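Local coordinates for coiled-coil quantitatively-enriched protein 1 (Schizosaccharomyces pombe, PDB 7CUJ) that links telomeres to the meiotic centrosome as a molecular adaptor and is required for telomere clustering, telomere length regulation and chromosome segregation, at residues M195-T198 with S199-S203; V237-V240 with A241-S245; K287-A290 with T291-N295. One frame throughout, in Å; residues are numbered along the deposited sequence.

In the fold
The three contacts are the C-terminal turns of three helices in the modelled part of this fragment, which carries a parallel six-stranded sheet. Interaction 1 closes helix 191-200, the crossover between strands 184-188 and 208-213; interaction 2 ends helix 232-243 and interaction 3 ends helix 275-294, both after the last strand. They follow one another in that order along the chain. Centres of interactions 1 and 2, and of 1 and 3, lie about 27 Å apart; those of 2 and 3 are about 33 Å apart, on opposite sides of the chain's centre. None touches another. Interaction 2 alone of the three meets the chain of another protein, consistent with an adaptor role.

Interaction 1: M195-T198 with S199-S203; sequences MSVT and SSLPS
Val197 lies in the last turn of helix 191-200 and Leu201 just beyond it, and the backbone bond from Leu201 N to Val197 O (3.0 Å, N-H...O angle 156°) closes that turn before Leu201 leaves helical geometry with psi 157°. The preceding bond, Ser200 N to Ser196 O, is longer at 3.3 Å, and the one from Ser199 N to Met195 O is weak at 3.4 Å. On the apolar side Val197 CG1 meets Leu201 CD1 at 3.7 Å, the two side chains crossing at a slant; both also touch Ala170 of helix 170-173. The polar side is made by serines that fold back on their own helix. With chi1 at 49°, Ser199 OG is placed between its backbone N and carbonyl carbon, 2.9 Å from Met195 O and 3.0 Å from Ser196 O: one proton with two acceptors in reach, the choice unsettled. Ser200 OG turns back likewise but makes only weak approaches to Ser196 O and Val197 O. Thr198 OG1 bonds to Tyr194 O, one turn earlier. Hydroxyls thus supplement the long backbone bonds of Ser199 and Ser200, while buried Val197 and the neighbouring Leu201 pack the inner side of this beta-alpha-beta crossover on Ala170.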
loop_
_atom_site.group_PDB
_atom_site.type_symbol
_atom_site.label_atom_id
_atom_site.label_comp_id
_atom_site.label_asym_id
_atom_site.label_seq_id
_atom_site.Cartn_x
_atom_site.Cartn_y
_atom_site.Cartn_z
ATOM N N MET A 195 18.970 -0.397 22.811
ATOM C CA MET A 195 19.297 0.731 21.951
ATOM C C MET A 195 19.309 2.016 22.775
ATOM O O MET A 195 20.264 2.789 22.712
ATOM C CB MET A 195 18.269 0.894 20.823
ATOM C CG MET A 195 18.203 -0.265 19.842
ATOM S SD MET A 195 19.672 -0.412 18.797
ATOM C CE MET A 195 20.633 -1.594 19.741
ATOM N N SER A 196 18.235 2.209 23.550
ATOM C CA SER A 196 17.976 3.416 24.320
ATOM C C SER A 196 19.009 3.590 25.433
ATOM O O SER A 196 19.579 4.668 25.585
ATOM C CB SER A 196 16.568 3.392 24.863
ATOM O OG SER A 196 16.269 4.588 25.563
ATOM N N VAL A 197 19.246 2.519 26.201
ATOM C CA VAL A 197 20.056 2.584 27.409
ATOM C C VAL A 197 21.539 2.715 27.055
ATOM O O VAL A 197 22.272 3.428 27.736
ATOM C CB VAL A 197 19.780 1.387 28.341
ATOM C CG1 VAL A 197 20.809 1.267 29.453
ATOM C CG2 VAL A 197 18.376 1.446 28.924
ATOM N N THR A 198 21.967 2.030 25.985
ATOM C CA THR A 198 23.358 2.023 25.554
ATOM C C THR A 198 23.788 3.422 25.111
ATOM O O THR A 198 24.911 3.837 25.384
ATOM C CB THR A 198 23.601 0.967 24.464
ATOM O OG1 THR A 198 23.371 -0.317 25.045
ATOM C CG2 THR A 198 24.996 1.006 23.880
ATOM N N SER A 199 22.884 4.137 24.430
ATOM C CA SER A 199 23.198 5.440 23.864
ATOM C C SER A 199 23.226 6.525 24.942
ATOM O O SER A 199 24.088 7.401 24.909
ATOM C CB SER A 199 22.264 5.792 22.729
ATOM O OG SER A 199 20.908 5.587 23.096
ATOM N N SER A 200 22.287 6.453 25.895
ATOM C CA SER A 200 22.142 7.470 26.927
ATOM C C SER A 200 23.221 7.320 27.999
ATOM O O SER A 200 23.962 8.264 28.269
ATOM C CB SER A 200 20.756 7.453 27.526
ATOM O OG SER A 200 20.549 6.280 28.301
ATOM N N LEU A 201 23.296 6.126 28.602
ATOM C CA LEU A 201 24.174 5.866 29.732
ATOM C C LEU A 201 25.576 5.519 29.235
ATOM O O LEU A 201 25.740 5.085 28.096
ATOM C CB LEU A 201 23.604 4.711 30.566
ATOM C CG LEU A 201 22.169 4.874 31.070
ATOM C CD1 LEU A 201 21.788 3.727 31.993
ATOM C CD2 LEU A 201 21.977 6.210 31.774
ATOM N N PRO A 202 26.628 5.701 30.070
ATOM C CA PRO A 202 27.954 5.156 29.765
ATOM C C PRO A 202 27.927 3.630 29.821
ATOM O O PRO A 202 27.127 3.052 30.556
ATOM C CB PRO A 202 28.851 5.731 30.874
ATOM C CG PRO A 202 27.898 6.043 32.011
ATOM C CD PRO A 202 26.606 6.453 31.336
ATOM N N SER A 203 28.801 2.993 29.031
ATOM C CA SER A 203 28.854 1.542 28.918
ATOM C C SER A 203 28.946 0.904 30.302
ATOM O O SER A 203 29.771 1.303 31.122
ATOM C CB SER A 203 29.977 1.099 28.015
ATOM O OG SER A 203 31.227 1.576 28.488
#

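Interaction 2: V237-V240 with A241-S245; sequences VGVV and ATLSS
Val239 and Leu243 stand side by side and point the same way, one turn apart near the end of helix 232-243, with Val239 CG1 3.7 Å from Leu243 CD1. Leu243 CG sits beside its own backbone N (chi1 -71°), which brings it down over the preceding turn to 3.2 Å from Val239 O. Val239 is buried whereas Leu243 is exposed, though both touch Leu313. The backbone here is tight and regular: Ala241 N bonds to Val237 O at 2.7 Å, and Leu243 N bonds to Val239 O at 2.9 Å with an N-H...O angle of 166°. Val237, Val239, Val240 and Ala241 are all buried. Val240 meets Met26 and Phe56, Ala241 meets Val30 and Ile37, and Val239 packs on Phe224 as well, so that apolar groups surround the turn on several sides.

The end of the helix is looser. Ser244 leaves helical geometry, and its N reaches Val240 O at 3.0 Å with an angle of only 135°, a weak bond joined by a second weak one from Ser244 OG. Thr242 OG1 hydrogen-bonds to the backbone and to a basic side chain of another protein's chain; Ala241 and Ser245 pack on an apolar side chain of that partner. This is a C-terminal helical turn whose last backbone bond is weak and only weakly supplemented by Ser244 OG, on a helix that packs against helices 20-32, 34-41 and 47-65 and also meets a protein partner.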
loop_
_atom_site.group_PDB
_atom_site.type_symbol
_atom_site.label_atom_id
_atom_site.label_comp_id
_atom_site.label_asym_id
_atom_site.label_seq_id
_atom_site.Cartn_x
_atom_site.Cartn_y
_atom_site.Cartn_z
ATOM N N VAL A 237 14.743 -3.797 7.926
ATOM C CA VAL A 237 13.385 -3.860 7.404
ATOM C C VAL A 237 13.297 -4.999 6.391
ATOM O O VAL A 237 12.369 -5.806 6.441
ATOM C CB VAL A 237 12.932 -2.522 6.788
ATOM C CG1 VAL A 237 11.626 -2.666 6.019
ATOM C CG2 VAL A 237 12.809 -1.430 7.839
ATOM N N GLY A 238 14.279 -5.048 5.481
ATOM C CA GLY A 238 14.329 -6.044 4.423
ATOM C C GLY A 238 14.317 -7.467 4.975
ATOM O O GLY A 238 13.546 -8.307 4.512
ATOM N N VAL A 239 15.168 -7.711 5.982
ATOM C CA VAL A 239 15.335 -9.030 6.572
ATOM C C VAL A 239 14.021 -9.443 7.231
ATOM O O VAL A 239 13.529 -10.549 7.010
ATOM C CB VAL A 239 16.523 -9.066 7.559
ATOM C CG1 VAL A 239 16.525 -10.312 8.432
ATOM C CG2 VAL A 239 17.860 -8.922 6.849
ATOM N N VAL A 240 13.458 -8.534 8.032
ATOM C CA VAL A 240 12.208 -8.781 8.728
ATOM C C VAL A 240 11.104 -9.041 7.705
ATOM O O VAL A 240 10.339 -9.990 7.859
ATOM C CB VAL A 240 11.870 -7.634 9.704
ATOM C CG1 VAL A 240 10.381 -7.514 9.980
ATOM C CG2 VAL A 240 12.640 -7.774 11.007
ATOM N N ALA A 241 11.045 -8.206 6.658
ATOM C CA ALA A 241 10.073 -8.376 5.589
ATOM C C ALA A 241 10.186 -9.772 4.975
ATOM O O ALA A 241 9.177 -10.452 4.808
ATOM C CB ALA A 241 10.211 -7.286 4.550
ATOM N N THR A 242 11.415 -10.200 4.657
ATOM C CA THR A 242 11.627 -11.495 4.028
ATOM C C THR A 242 11.177 -12.616 4.960
ATOM O O THR A 242 10.431 -13.501 4.548
ATOM C CB THR A 242 13.079 -11.681 3.568
ATOM O OG1 THR A 242 13.368 -10.670 2.601
ATOM C CG2 THR A 242 13.334 -13.041 2.954
ATOM N N LEU A 243 11.622 -12.558 6.221
ATOM C CA LEU A 243 11.352 -13.611 7.186
ATOM C C LEU A 243 9.848 -13.777 7.409
ATOM O O LEU A 243 9.387 -14.887 7.675
ATOM C CB LEU A 243 12.083 -13.307 8.500
ATOM C CG LEU A 243 13.607 -13.445 8.462
ATOM C CD1 LEU A 243 14.231 -12.940 9.752
ATOM C CD2 LEU A 243 14.032 -14.882 8.196
ATOM N N SER A 244 9.091 -12.676 7.277
ATOM C CA SER A 244 7.677 -12.660 7.621
ATOM C C SER A 244 6.785 -12.630 6.381
ATOM O O SER A 244 5.643 -12.183 6.468
ATOM C CB SER A 244 7.360 -11.494 8.527
ATOM O OG SER A 244 8.185 -11.500 9.682
ATOM N N SER A 245 7.293 -13.110 5.238
ATOM C CA SER A 245 6.526 -13.093 4.000
ATOM C C SER A 245 5.918 -14.473 3.717
ATOM O O SER A 245 6.705 -15.431 3.584
ATOM C CB SER A 245 7.354 -12.600 2.839
ATOM O OG SER A 245 7.608 -11.210 2.963
#

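Interaction 3: K287-A290 with T291-N295; sequences KNVA and TWLKN
Thr291 sits one turn beyond Lys287 near the end of helix 275-294 and grips its carbonyl twice. Starting at the root of the side chain, Thr291 CB lies 3.3 Å from Lys287 O and 3.7 Å from Asn288 O. At the tip, Thr291 OG1 donates to Lys287 O at 2.7 Å; a chi1 of -55° holds this hydroxyl beside its own backbone N, which brings both donors to one carbonyl oxygen. Thr291 N bonds to Lys287 O at 2.9 Å with an N-H...O angle of 169°. The two donors come from opposite faces of the carbonyl plane, the hydroxyl 39° out of it, so they share the acceptor without competing for one position. On another side of the helix Val289 and Leu293 run side by side, Val289 CG1 being 4.1 Å from Leu293 CD1, and Leu293 N closes the turn to Val289 O at 2.9 Å. The Trp292 indole reaches to Asn298 and Trp302, its NE1 bonding to Asn298 O and its ring meeting Trp302 edge-to-face. Lys294 NZ bonds to Asn113 O, just past helix 102-112, while Val289 and Ala290 pack on Leu110 of that helix and Leu293 on Leu207, directly before strand 208-213.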
loop_
_atom_site.group_PDB
_atom_site.type_symbol
_atom_site.label_atom_id
_atom_site.label_comp_id
_atom_site.label_asym_id
_atom_site.label_seq_id
_atom_site.Cartn_x
_atom_site.Cartn_y
_atom_site.Cartn_z
ATOM N N LYS A 287 16.842 -23.291 32.264
ATOM C CA LYS A 287 17.581 -24.171 33.157
ATOM C C LYS A 287 19.082 -23.965 32.961
ATOM O O LYS A 287 19.821 -23.836 33.934
ATOM C CB LYS A 287 17.184 -25.634 32.930
ATOM C CG LYS A 287 15.834 -26.032 33.514
ATOM C CD LYS A 287 15.329 -27.383 33.057
ATOM C CE LYS A 287 13.980 -27.723 33.656
ATOM N NZ LYS A 287 13.485 -29.043 33.198
ATOM N N ASN A 288 19.503 -23.910 31.689
ATOM C CA ASN A 288 20.902 -23.796 31.303
ATOM C C ASN A 288 21.505 -22.488 31.810
ATOM O O ASN A 288 22.632 -22.484 32.302
ATOM C CB ASN A 288 21.085 -23.913 29.787
ATOM C CG ASN A 288 21.256 -25.339 29.313
ATOM O OD1 ASN A 288 22.291 -25.686 28.750
ATOM N ND2 ASN A 288 20.253 -26.173 29.533
ATOM N N VAL A 289 20.758 -21.386 31.663
ATOM C CA VAL A 289 21.239 -20.060 32.023
ATOM C C VAL A 289 21.339 -19.964 33.545
ATOM O O VAL A 289 22.310 -19.417 34.066
ATOM C CB VAL A 289 20.367 -18.938 31.417
ATOM C CG1 VAL A 289 20.730 -17.562 31.958
ATOM C CG2 VAL A 289 20.422 -18.931 29.898
ATOM N N ALA A 290 20.335 -20.509 34.242
ATOM C CA ALA A 290 20.309 -20.510 35.696
ATOM C C ALA A 290 21.528 -21.263 36.218
ATOM O O ALA A 290 22.323 -20.709 36.975
ATOM C CB ALA A 290 19.017 -21.114 36.196
ATOM N N THR A 291 21.670 -22.517 35.767
ATOM C CA THR A 291 22.809 -23.366 36.077
ATOM C C THR A 291 24.101 -22.587 35.849
ATOM O O THR A 291 25.010 -22.636 36.673
ATOM C CB THR A 291 22.774 -24.653 35.242
ATOM O OG1 THR A 291 21.511 -25.281 35.463
ATOM C CG2 THR A 291 23.891 -25.618 35.575
ATOM N N TRP A 292 24.151 -21.852 34.733
ATOM C CA TRP A 292 25.329 -21.098 34.341
ATOM C C TRP A 292 25.632 -19.986 35.346
ATOM O O TRP A 292 26.794 -19.766 35.685
ATOM C CB TRP A 292 25.167 -20.549 32.920
ATOM C CG TRP A 292 26.348 -19.750 32.473
ATOM C CD1 TRP A 292 27.557 -20.234 32.068
ATOM C CD2 TRP A 292 26.442 -18.316 32.405
ATOM N NE1 TRP A 292 28.395 -19.202 31.746
ATOM C CE2 TRP A 292 27.740 -18.013 31.939
ATOM C CE3 TRP A 292 25.562 -17.262 32.684
ATOM C CZ2 TRP A 292 28.174 -16.702 31.745
ATOM C CZ3 TRP A 292 25.992 -15.966 32.495
ATOM C CH2 TRP A 292 27.281 -15.693 32.033
ATOM N N LEU A 293 24.582 -19.292 35.808
ATOM C CA LEU A 293 24.724 -18.174 36.731
ATOM C C LEU A 293 25.179 -18.666 38.106
ATOM O O LEU A 293 25.917 -17.968 38.800
ATOM C CB LEU A 293 23.390 -17.427 36.835
ATOM C CG LEU A 293 23.046 -16.500 35.670
ATOM C CD1 LEU A 293 21.571 -16.133 35.699
ATOM C CD2 LEU A 293 23.903 -15.244 35.697
ATOM N N LYS A 294 24.723 -19.869 38.485
ATOM C CA LYS A 294 25.055 -20.484 39.760
ATOM C C LYS A 294 26.554 -20.774 39.829
ATOM O O LYS A 294 27.135 -20.744 40.909
ATOM C CB LYS A 294 24.285 -21.796 39.941
ATOM C CG LYS A 294 22.791 -21.665 40.201
ATOM C CD LYS A 294 22.102 -23.010 40.185
ATOM C CE LYS A 294 20.601 -22.915 40.346
ATOM N NZ LYS A 294 19.953 -24.234 40.158
ATOM N N ASN A 295 27.158 -21.050 38.665
ATOM C CA ASN A 295 28.540 -21.495 38.572
ATOM C C ASN A 295 29.447 -20.340 38.143
ATOM O O ASN A 295 30.342 -20.524 37.321
ATOM C CB ASN A 295 28.686 -22.709 37.645
ATOM C CG ASN A 295 27.730 -23.846 37.949
ATOM O OD1 ASN A 295 27.008 -23.819 38.944
ATOM N ND2 ASN A 295 27.715 -24.852 37.088
#